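PDB 5BP8: Ent-copalyl diphosphate synthase from Streptomyces platensis, which is a mainly alpha-helical bacterial protein of the terpene cyclase kind, related to the squalene-hopene cyclases. Local coordinates for residues A[47-55]-A[85-96]; A[177-185]-A[195-203]. All coordinates share one frame; numbering follows the deposited sequence.

In the fold
Both contacts lie in the N-terminal part of this largely helical chain and follow one another in series, neither nesting in the other nor crossing it. Contact 1 comes first: helix 47-57 leads through helix 72-86, and the loop after it returns to the side and first turn of the earlier helix, closing a stretch of 29 residues and leading on to helix 98-116. Contact 2 closes a much shorter excursion of nine residues, tying the end of helix 171-179 and its exit loop to the short helix 193-196 and the loop beyond. The centres are about 29 Å apart, although the nearest atoms of the two come within about 5 Å.

Contact 1 (A[47-55]-A[85-96]); sequences HRERLGYLA and ELARTDSGAPHL. With SO4 (sulfate ion), chain E.
At the start of helix 47-57 the side chains of H47 and R48 meet the end of helix 72-86 and the loop that follows it. The ring of H47 reaches E85, its NE2 donating to OE1 over 2.9 Å. With CG anti to the backbone N (chi1 178°), the imidazole is carried across to the neighbouring helix. OE1 lies in the ring plane, whereas the donor stands above the plane of the carboxylate. From the opposite face of that plane R88 NH1 comes to the same OE1 at 3.0 Å, a salt bridge met nearly along the C-O axis. Two donors thus grip one oxygen, and the arginine would probably favour a charged carboxylate. R88 is itself tied to V38 and S39 at the end of helix 31-40. S91, poorly ordered, places OG over one face of the imidazole in the conformer modelled here, a doubtful contact.

In this mainly helical fold, the end of helix 72-86 and its exit loop wrap the first turns of helix 47-57. L51 CD1 lies 4.0 Å from E85 CD, the two side chains crossing at about a right angle. One turn further on, L96 CD1 fits against the helix, 4.0 Å from A55 CB and near the backbone of L51 and G52.

R48 serves two partners at the edges of its guanidinium. NH2 donates to A93 O over 2.9 Å, and on another edge NE binds O4 of a sulfate, probably from the crystallisation liquor, at 2.8 Å. NH1 holds sulfate O3, while the backbone N atoms of G46, H47 and R48 complete the grip, so that the anion sits where the positive end of the helix dipole would favour it. H95 NE2 lies over one face of the same guanidinium.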
loop_
_atom_site.group_PDB
_atom_site.type_symbol
_atom_site.label_atom_id
_atom_site.label_comp_id
_atom_site.label_asym_id
_atom_site.label_seq_id
_atom_site.Cartn_x
_atom_site.Cartn_y
_atom_site.Cartn_z
ATOM N N HIS A 47 3.866 -11.865 20.736
ATOM C CA HIS A 47 4.529 -10.628 21.171
ATOM C C HIS A 47 6.048 -10.772 21.094
ATOM O O HIS A 47 6.735 -9.917 20.530
ATOM C CB HIS A 47 4.058 -10.257 22.584
ATOM C CG HIS A 47 4.699 -9.032 23.158
ATOM N ND1 HIS A 47 4.361 -7.755 22.771
ATOM C CD2 HIS A 47 5.628 -8.895 24.127
ATOM C CE1 HIS A 47 5.074 -6.886 23.457
ATOM N NE2 HIS A 47 5.838 -7.551 24.301
ATOM N N ARG A 48 6.581 -11.870 21.612
ATOM C CA ARG A 48 8.026 -12.107 21.520
ATOM C C ARG A 48 8.497 -12.236 20.081
ATOM O O ARG A 48 9.560 -11.730 19.731
ATOM C CB ARG A 48 8.441 -13.321 22.355
ATOM C CG ARG A 48 8.366 -12.984 23.843
ATOM C CD ARG A 48 8.471 -14.205 24.732
ATOM N NE ARG A 48 7.333 -15.105 24.548
ATOM C CZ ARG A 48 7.254 -16.331 25.066
ATOM N NH1 ARG A 48 6.176 -17.077 24.838
ATOM N NH2 ARG A 48 8.254 -16.812 25.804
ATOM N N GLU A 49 7.697 -12.866 19.242
ATOM C CA GLU A 49 8.040 -12.981 17.837
ATOM C C GLU A 49 8.125 -11.615 17.168
ATOM O O GLU A 49 8.957 -11.404 16.252
ATOM C CB GLU A 49 7.010 -13.859 17.136
ATOM C CG GLU A 49 7.184 -15.339 17.433
ATOM C CD GLU A 49 6.580 -15.808 18.769
ATOM O OE1 GLU A 49 5.988 -15.035 19.596
ATOM O OE2 GLU A 49 6.723 -17.022 18.994
ATOM N N ARG A 50 7.244 -10.694 17.581
ATOM C CA ARG A 50 7.235 -9.338 17.020
ATOM C C ARG A 50 8.461 -8.563 17.468
ATOM O O ARG A 50 9.069 -7.856 16.681
ATOM C CB ARG A 50 5.945 -8.596 17.377
ATOM C CG ARG A 50 4.735 -9.148 16.621
ATOM C CD ARG A 50 3.487 -8.268 16.770
ATOM N NE ARG A 50 2.833 -8.530 18.055
ATOM C CZ ARG A 50 2.066 -9.591 18.332
ATOM N NH1 ARG A 50 1.578 -9.741 19.577
ATOM N NH2 ARG A 50 1.788 -10.513 17.415
ATOM N N LEU A 51 8.859 -8.719 18.726
ATOM C CA LEU A 51 10.105 -8.125 19.188
ATOM C C LEU A 51 11.285 -8.666 18.406
ATOM O O LEU A 51 12.168 -7.895 17.986
ATOM C CB LEU A 51 10.298 -8.373 20.704
ATOM C CG LEU A 51 9.381 -7.562 21.605
ATOM C CD1 LEU A 51 9.345 -8.119 23.027
ATOM C CD2 LEU A 51 9.822 -6.108 21.612
ATOM N N GLY A 52 11.278 -9.981 18.146
ATOM C CA GLY A 52 12.310 -10.617 17.346
ATOM C C GLY A 52 12.381 -10.040 15.952
ATOM O O GLY A 52 13.467 -9.780 15.432
ATOM N N TYR A 53 11.220 -9.819 15.358
ATOM C CA TYR A 53 11.137 -9.252 14.013
ATOM C C TYR A 53 11.738 -7.877 13.968
ATOM O O TYR A 53 12.455 -7.527 12.986
ATOM C CB TYR A 53 9.683 -9.269 13.569
ATOM C CG TYR A 53 9.391 -8.652 12.230
ATOM C CD1 TYR A 53 9.420 -9.416 11.058
ATOM C CD2 TYR A 53 9.050 -7.335 12.136
ATOM C CE1 TYR A 53 9.122 -8.849 9.813
ATOM C CE2 TYR A 53 8.728 -6.776 10.886
ATOM C CZ TYR A 53 8.779 -7.547 9.746
ATOM O OH TYR A 53 8.494 -6.983 8.513
ATOM N N LEU A 54 11.403 -7.049 14.960
ATOM C CA LEU A 54 11.981 -5.718 15.047
ATOM C C LEU A 54 13.507 -5.797 15.141
ATOM O O LEU A 54 14.198 -5.081 14.440
ATOM C CB LEU A 54 11.425 -4.921 16.223
ATOM C CG LEU A 54 9.921 -4.600 16.154
ATOM C CD1 LEU A 54 9.488 -3.809 17.374
ATOM C CD2 LEU A 54 9.556 -3.847 14.874
ATOM N N ALA A 55 14.029 -6.660 16.004
ATOM C CA ALA A 55 15.484 -6.816 16.109
ATOM C C ALA A 55 16.127 -7.267 14.788
ATOM O O ALA A 55 17.190 -6.751 14.386
ATOM C CB ALA A 55 15.823 -7.805 17.219
ATOM N N GLU A 85 8.230 -1.115 25.598
ATOM C CA GLU A 85 8.527 -2.464 26.101
ATOM C C GLU A 85 9.535 -2.457 27.241
ATOM O O GLU A 85 9.327 -3.145 28.269
ATOM C CB GLU A 85 9.040 -3.359 24.988
ATOM C CG GLU A 85 9.476 -4.764 25.393
ATOM C CD GLU A 85 8.356 -5.636 25.938
ATOM O OE1 GLU A 85 7.188 -5.397 25.602
ATOM O OE2 GLU A 85 8.646 -6.578 26.699
ATOM N N LEU A 86 10.612 -1.685 27.075
ATOM C CA LEU A 86 11.670 -1.597 28.095
ATOM C C LEU A 86 11.147 -1.025 29.404
ATOM O O LEU A 86 11.632 -1.394 30.479
ATOM C CB LEU A 86 12.842 -0.770 27.576
ATOM C CG LEU A 86 13.729 -1.564 26.633
ATOM C CD1 LEU A 86 14.520 -0.627 25.734
ATOM C CD2 LEU A 86 14.646 -2.470 27.437
ATOM N N ALA A 87 10.120 -0.181 29.333
ATOM C CA ALA A 87 9.526 0.379 30.556
ATOM C C ALA A 87 8.520 -0.527 31.256
ATOM O O ALA A 87 8.051 -0.168 32.331
ATOM C CB ALA A 87 8.855 1.704 30.252
ATOM N N ARG A 88 8.137 -1.653 30.658
ATOM C CA ARG A 88 7.059 -2.473 31.235
ATOM C C ARG A 88 7.613 -3.775 31.806
ATOM O O ARG A 88 8.791 -4.072 31.618
ATOM C CB ARG A 88 5.938 -2.736 30.201
ATOM C CG ARG A 88 6.361 -3.561 29.024
ATOM C CD ARG A 88 5.192 -4.204 28.282
ATOM N NE ARG A 88 4.241 -3.264 27.692
ATOM C CZ ARG A 88 4.115 -2.976 26.390
ATOM N NH1 ARG A 88 4.899 -3.525 25.429
ATOM N NH2 ARG A 88 3.176 -2.120 26.050
ATOM N N THR A 89 6.774 -4.529 32.528
ATOM C CA THR A 89 7.116 -5.917 32.909
ATOM C C THR A 89 6.931 -6.863 31.699
ATOM O O THR A 89 6.227 -6.521 30.737
ATOM C CB THR A 89 6.264 -6.435 34.087
ATOM O OG1 THR A 89 4.884 -6.497 33.703
ATOM C CG2 THR A 89 6.424 -5.539 35.314
ATOM N N ASP A 90 7.557 -8.036 31.752
ATOM C CA ASP A 90 7.546 -8.979 30.622
ATOM C C ASP A 90 6.200 -9.691 30.387
ATOM O O ASP A 90 5.521 -10.069 31.340
ATOM C CB ASP A 90 8.635 -10.044 30.813
ATOM C CG ASP A 90 10.041 -9.489 30.637
ATOM O OD1 ASP A 90 10.218 -8.491 29.901
ATOM O OD2 ASP A 90 10.975 -10.074 31.216
ATOM N N SER A 91 5.842 -9.864 29.106
ATOM C CA SER A 91 4.634 -10.611 28.734
ATOM C C SER A 91 4.834 -12.122 28.923
ATOM O O SER A 91 3.865 -12.861 29.137
ATOM C CB SER A 91 4.212 -10.305 27.288
ATOM O OG SER A 91 3.688 -8.993 27.184
ATOM N N GLY A 92 6.085 -12.568 28.840
ATOM C CA GLY A 92 6.453 -13.968 29.038
ATOM C C GLY A 92 7.966 -14.042 29.130
ATOM O O GLY A 92 8.646 -13.006 29.066
ATOM N N ALA A 93 8.499 -15.252 29.280
ATOM C CA ALA A 93 9.947 -15.454 29.362
ATOM C C ALA A 93 10.641 -14.863 28.109
ATOM O O ALA A 93 10.398 -15.328 26.996
ATOM C CB ALA A 93 10.264 -16.940 29.502
ATOM N N PRO A 94 11.505 -13.838 28.292
ATOM C CA PRO A 94 12.073 -13.166 27.113
ATOM C C PRO A 94 13.121 -14.024 26.403
ATOM O O PRO A 94 13.857 -14.764 27.057
ATOM C CB PRO A 94 12.726 -11.916 27.712
ATOM C CG PRO A 94 13.113 -12.323 29.100
ATOM C CD PRO A 94 12.050 -13.289 29.553
ATOM N N HIS A 95 13.167 -13.938 25.075
ATOM C CA HIS A 95 14.303 -14.465 24.318
ATOM C C HIS A 95 15.336 -13.353 24.104
ATOM O O HIS A 95 16.493 -13.643 23.848
ATOM C CB HIS A 95 13.896 -14.998 22.935
ATOM C CG HIS A 95 12.689 -15.891 22.935
ATOM N ND1 HIS A 95 12.622 -17.066 23.656
ATOM C CD2 HIS A 95 11.518 -15.799 22.256
ATOM C CE1 HIS A 95 11.449 -17.642 23.448
ATOM N NE2 HIS A 95 10.763 -16.895 22.600
ATOM N N LEU A 96 14.896 -12.091 24.159
ATOM C CA LEU A 96 15.776 -10.938 23.977
ATOM C C LEU A 96 15.840 -10.223 25.306
ATOM O O LEU A 96 14.805 -9.887 25.889
ATOM C CB LEU A 96 15.230 -9.996 22.889
ATOM C CG LEU A 96 15.270 -10.521 21.440
ATOM C CD1 LEU A 96 14.444 -9.638 20.522
ATOM C CD2 LEU A 96 16.689 -10.606 20.907
HETATM S S SO4 E . 3.901 -14.387 23.231
HETATM O O1 SO4 E . 3.791 -15.217 21.978
HETATM O O2 SO4 E . 2.776 -13.427 23.253
HETATM O O3 SO4 E . 3.806 -15.305 24.382
HETATM O O4 SO4 E . 5.244 -13.759 23.220
#

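Contact 2 (A[177-185]-A[195-203]); sequences REMTEQAPL and AVTRDGTRG
R202 reaches the end of helix 171-179 with its guanidinium edge, NH1 donating to T180 OG1 over 3.0 Å at an N-H...O angle of 159°. The hydroxyl oxygen lies near the guanidinium plane, and the two side chains cross at about a right angle, R202 CD resting 3.3 Å from T180 OG1. A bend at chi2 (-82°) turns the arginine toward the threonine. R177 O also lies near the guanidinium plane, 3.0 Å from R202 NH1.

A second arginine works in the other direction. R177, its chain extended from CG to NE, slides past V196 and gives NE to V196 O over 2.9 Å, the donor tilted from the carbonyl plane; a weak bond from NH2 to A195 O accompanies it. Both acceptors are backbone carbonyls at the end of the short helix 193-196. V196 CG1 packs on R177 CG, while its CG2 meets L185 CD1 tip to tip at 4.1 Å.

The two loops are joined by one backbone bond, L185 N to R202 O at 2.8 Å and nearly straight. G203, with positive phi, adopts a conformation suited to glycine, and its CA sits against P184 CB at 3.9 Å.

Further out, T180 OG1 also hydrogen-bonds to V176 O, one turn back in helix 171-179, which ties the residue just after the helix to its last turn and positions the oxygen that R202 meets. A water links E181 OE2 to R202 NH2. S133 of helix 127-144 bonds to A195 O. Carbonyl oxygens that end one helix thus take up an arginine from the other, and the water-bridged E181 carboxylate probably helps offset the charge of R202.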
loop_
_atom_site.group_PDB
_atom_site.type_symbol
_atom_site.label_atom_id
_atom_site.label_comp_id
_atom_site.label_asym_id
_atom_site.label_seq_id
_atom_site.Cartn_x
_atom_site.Cartn_y
_atom_site.Cartn_z
ATOM N N ARG A 177 -7.422 15.703 17.528
ATOM C CA ARG A 177 -7.696 15.181 18.860
ATOM C C ARG A 177 -8.788 15.998 19.581
ATOM O O ARG A 177 -9.698 15.429 20.176
ATOM C CB ARG A 177 -6.419 15.145 19.691
ATOM C CG ARG A 177 -5.504 14.012 19.279
ATOM C CD ARG A 177 -4.167 14.105 19.978
ATOM N NE ARG A 177 -3.393 12.872 19.819
ATOM C CZ ARG A 177 -2.104 12.739 20.116
ATOM N NH1 ARG A 177 -1.406 13.786 20.567
ATOM N NH2 ARG A 177 -1.499 11.558 19.950
ATOM N N GLU A 178 -8.713 17.314 19.519
ATOM C CA GLU A 178 -9.728 18.107 20.171
ATOM C C GLU A 178 -11.081 17.915 19.469
ATOM O O GLU A 178 -12.101 17.724 20.131
ATOM C CB GLU A 178 -9.345 19.584 20.243
ATOM C CG GLU A 178 -10.403 20.356 21.025
ATOM C CD GLU A 178 -10.086 21.821 21.228
ATOM O OE1 GLU A 178 -9.032 22.298 20.732
ATOM O OE2 GLU A 178 -10.923 22.487 21.893
HETATM N N MSE A 179 -11.087 17.941 18.135
HETATM C CA MSE A 179 -12.341 17.770 17.398
HETATM C C MSE A 179 -13.022 16.467 17.758
HETATM O O MSE A 179 -14.235 16.431 17.909
HETATM C CB MSE A 179 -12.170 17.885 15.877
HETATM C CG MSE A 179 -13.530 17.910 15.156
HETATM SE SE MSE A 179 -13.361 17.489 13.240
HETATM C CE MSE A 179 -13.113 15.537 13.380
ATOM N N THR A 180 -12.257 15.382 17.898
ATOM C CA THR A 180 -12.831 14.061 18.129
ATOM C C THR A 180 -13.296 13.805 19.579
ATOM O O THR A 180 -13.747 12.706 19.898
ATOM C CB THR A 180 -11.918 12.914 17.589
ATOM O OG1 THR A 180 -10.599 13.025 18.128
ATOM C CG2 THR A 180 -11.825 12.985 16.083
ATOM N N GLU A 181 -13.250 14.833 20.426
ATOM C CA GLU A 181 -14.007 14.826 21.678
ATOM C C GLU A 181 -15.498 15.111 21.437
ATOM O O GLU A 181 -16.347 14.753 22.264
ATOM C CB GLU A 181 -13.420 15.839 22.658
ATOM C CG GLU A 181 -11.960 15.532 22.996
ATOM C CD GLU A 181 -11.269 16.609 23.806
ATOM O OE1 GLU A 181 -11.949 17.522 24.341
ATOM O OE2 GLU A 181 -10.024 16.547 23.898
ATOM N N GLN A 182 -15.823 15.751 20.301
ATOM C CA GLN A 182 -17.206 16.145 20.034
ATOM C C GLN A 182 -17.833 15.620 18.746
ATOM O O GLN A 182 -19.046 15.753 18.552
ATOM C CB GLN A 182 -17.341 17.676 20.076
ATOM C CG GLN A 182 -16.731 18.417 18.910
ATOM C CD GLN A 182 -17.114 19.897 18.922
ATOM O OE1 GLN A 182 -18.122 20.284 18.327
ATOM N NE2 GLN A 182 -16.357 20.701 19.623
ATOM N N ALA A 183 -17.014 15.060 17.862
ATOM C CA ALA A 183 -17.463 14.569 16.584
ATOM C C ALA A 183 -16.608 13.395 16.174
ATOM O O ALA A 183 -15.426 13.336 16.530
ATOM C CB ALA A 183 -17.371 15.665 15.523
ATOM N N PRO A 184 -17.164 12.514 15.345
ATOM C CA PRO A 184 -16.403 11.325 15.000
ATOM C C PRO A 184 -15.241 11.593 14.068
ATOM O O PRO A 184 -15.322 12.445 13.171
ATOM C CB PRO A 184 -17.428 10.429 14.325
ATOM C CG PRO A 184 -18.532 11.339 13.903
ATOM C CD PRO A 184 -18.535 12.488 14.825
ATOM N N LEU A 185 -14.151 10.861 14.291
ATOM C CA LEU A 185 -13.048 10.830 13.352
ATOM C C LEU A 185 -13.592 10.514 11.953
ATOM O O LEU A 185 -14.414 9.617 11.823
ATOM C CB LEU A 185 -12.096 9.715 13.813
ATOM C CG LEU A 185 -10.731 9.604 13.125
ATOM C CD1 LEU A 185 -9.926 10.871 13.356
ATOM C CD2 LEU A 185 -10.000 8.411 13.704
ATOM N N ALA A 195 -2.760 6.898 15.959
ATOM C CA ALA A 195 -2.069 8.176 16.019
ATOM C C ALA A 195 -2.842 9.196 16.842
ATOM O O ALA A 195 -2.242 10.058 17.467
ATOM C CB ALA A 195 -1.858 8.724 14.631
ATOM N N VAL A 196 -4.163 9.087 16.816
ATOM C CA VAL A 196 -5.041 9.964 17.538
ATOM C C VAL A 196 -5.049 9.604 19.023
ATOM O O VAL A 196 -4.978 10.498 19.873
ATOM C CB VAL A 196 -6.461 9.910 16.942
ATOM C CG1 VAL A 196 -7.396 10.834 17.684
ATOM C CG2 VAL A 196 -6.421 10.275 15.455
ATOM N N THR A 197 -5.093 8.314 19.326
ATOM C CA THR A 197 -5.152 7.838 20.685
ATOM C C THR A 197 -4.583 6.449 20.790
ATOM O O THR A 197 -4.765 5.657 19.883
ATOM C CB THR A 197 -6.609 7.823 21.243
ATOM O OG1 THR A 197 -6.597 7.381 22.621
ATOM C CG2 THR A 197 -7.511 6.921 20.441
ATOM N N ARG A 198 -3.903 6.168 21.905
ATOM C CA ARG A 198 -3.384 4.838 22.175
ATOM C C ARG A 198 -4.461 3.900 22.671
ATOM O O ARG A 198 -4.276 2.681 22.643
ATOM C CB ARG A 198 -2.273 4.896 23.241
ATOM C CG ARG A 198 -1.065 5.683 22.791
ATOM C CD ARG A 198 -0.044 5.737 23.904
ATOM N NE ARG A 198 0.460 4.407 24.187
ATOM C CZ ARG A 198 1.581 3.892 23.678
ATOM N NH1 ARG A 198 2.339 4.572 22.816
ATOM N NH2 ARG A 198 1.941 2.677 24.020
ATOM N N ASP A 199 -5.551 4.472 23.186
ATOM C CA ASP A 199 -6.603 3.713 23.831
ATOM C C ASP A 199 -7.860 4.559 23.813
ATOM O O ASP A 199 -8.029 5.443 24.628
ATOM C CB ASP A 199 -6.191 3.358 25.270
ATOM C CG ASP A 199 -7.205 2.510 25.990
ATOM O OD1 ASP A 199 -8.388 2.479 25.600
ATOM O OD2 ASP A 199 -6.824 1.883 27.020
ATOM N N GLY A 200 -8.710 4.318 22.834
ATOM C CA GLY A 200 -9.946 5.077 22.683
ATOM C C GLY A 200 -10.607 4.789 21.361
ATOM O O GLY A 200 -10.052 4.090 20.527
ATOM N N THR A 201 -11.822 5.290 21.173
ATOM C CA THR A 201 -12.629 4.897 20.007
ATOM C C THR A 201 -12.848 6.055 19.053
ATOM O O THR A 201 -12.773 5.876 17.829
ATOM C CB THR A 201 -13.974 4.319 20.460
ATOM O OG1 THR A 201 -14.629 5.252 21.337
ATOM C CG2 THR A 201 -13.715 3.024 21.233
ATOM N N ARG A 202 -13.164 7.241 19.588
ATOM C CA ARG A 202 -13.189 8.468 18.755
ATOM C C ARG A 202 -14.180 8.442 17.573
ATOM O O ARG A 202 -14.009 9.149 16.553
ATOM C CB ARG A 202 -11.794 8.769 18.215
ATOM C CG ARG A 202 -10.714 8.847 19.270
ATOM C CD ARG A 202 -10.729 10.210 19.899
ATOM N NE ARG A 202 -9.928 10.303 21.097
ATOM C CZ ARG A 202 -9.411 11.427 21.556
ATOM N NH1 ARG A 202 -9.580 12.570 20.895
ATOM N NH2 ARG A 202 -8.700 11.404 22.667
ATOM N N GLY A 203 -15.236 7.665 17.723
ATOM C CA GLY A 203 -16.241 7.512 16.694
ATOM C C GLY A 203 -15.901 6.537 15.582
ATOM O O GLY A 203 -16.679 6.383 14.649
HETATM O O HOH W 1 -8.296 14.523 23.162
#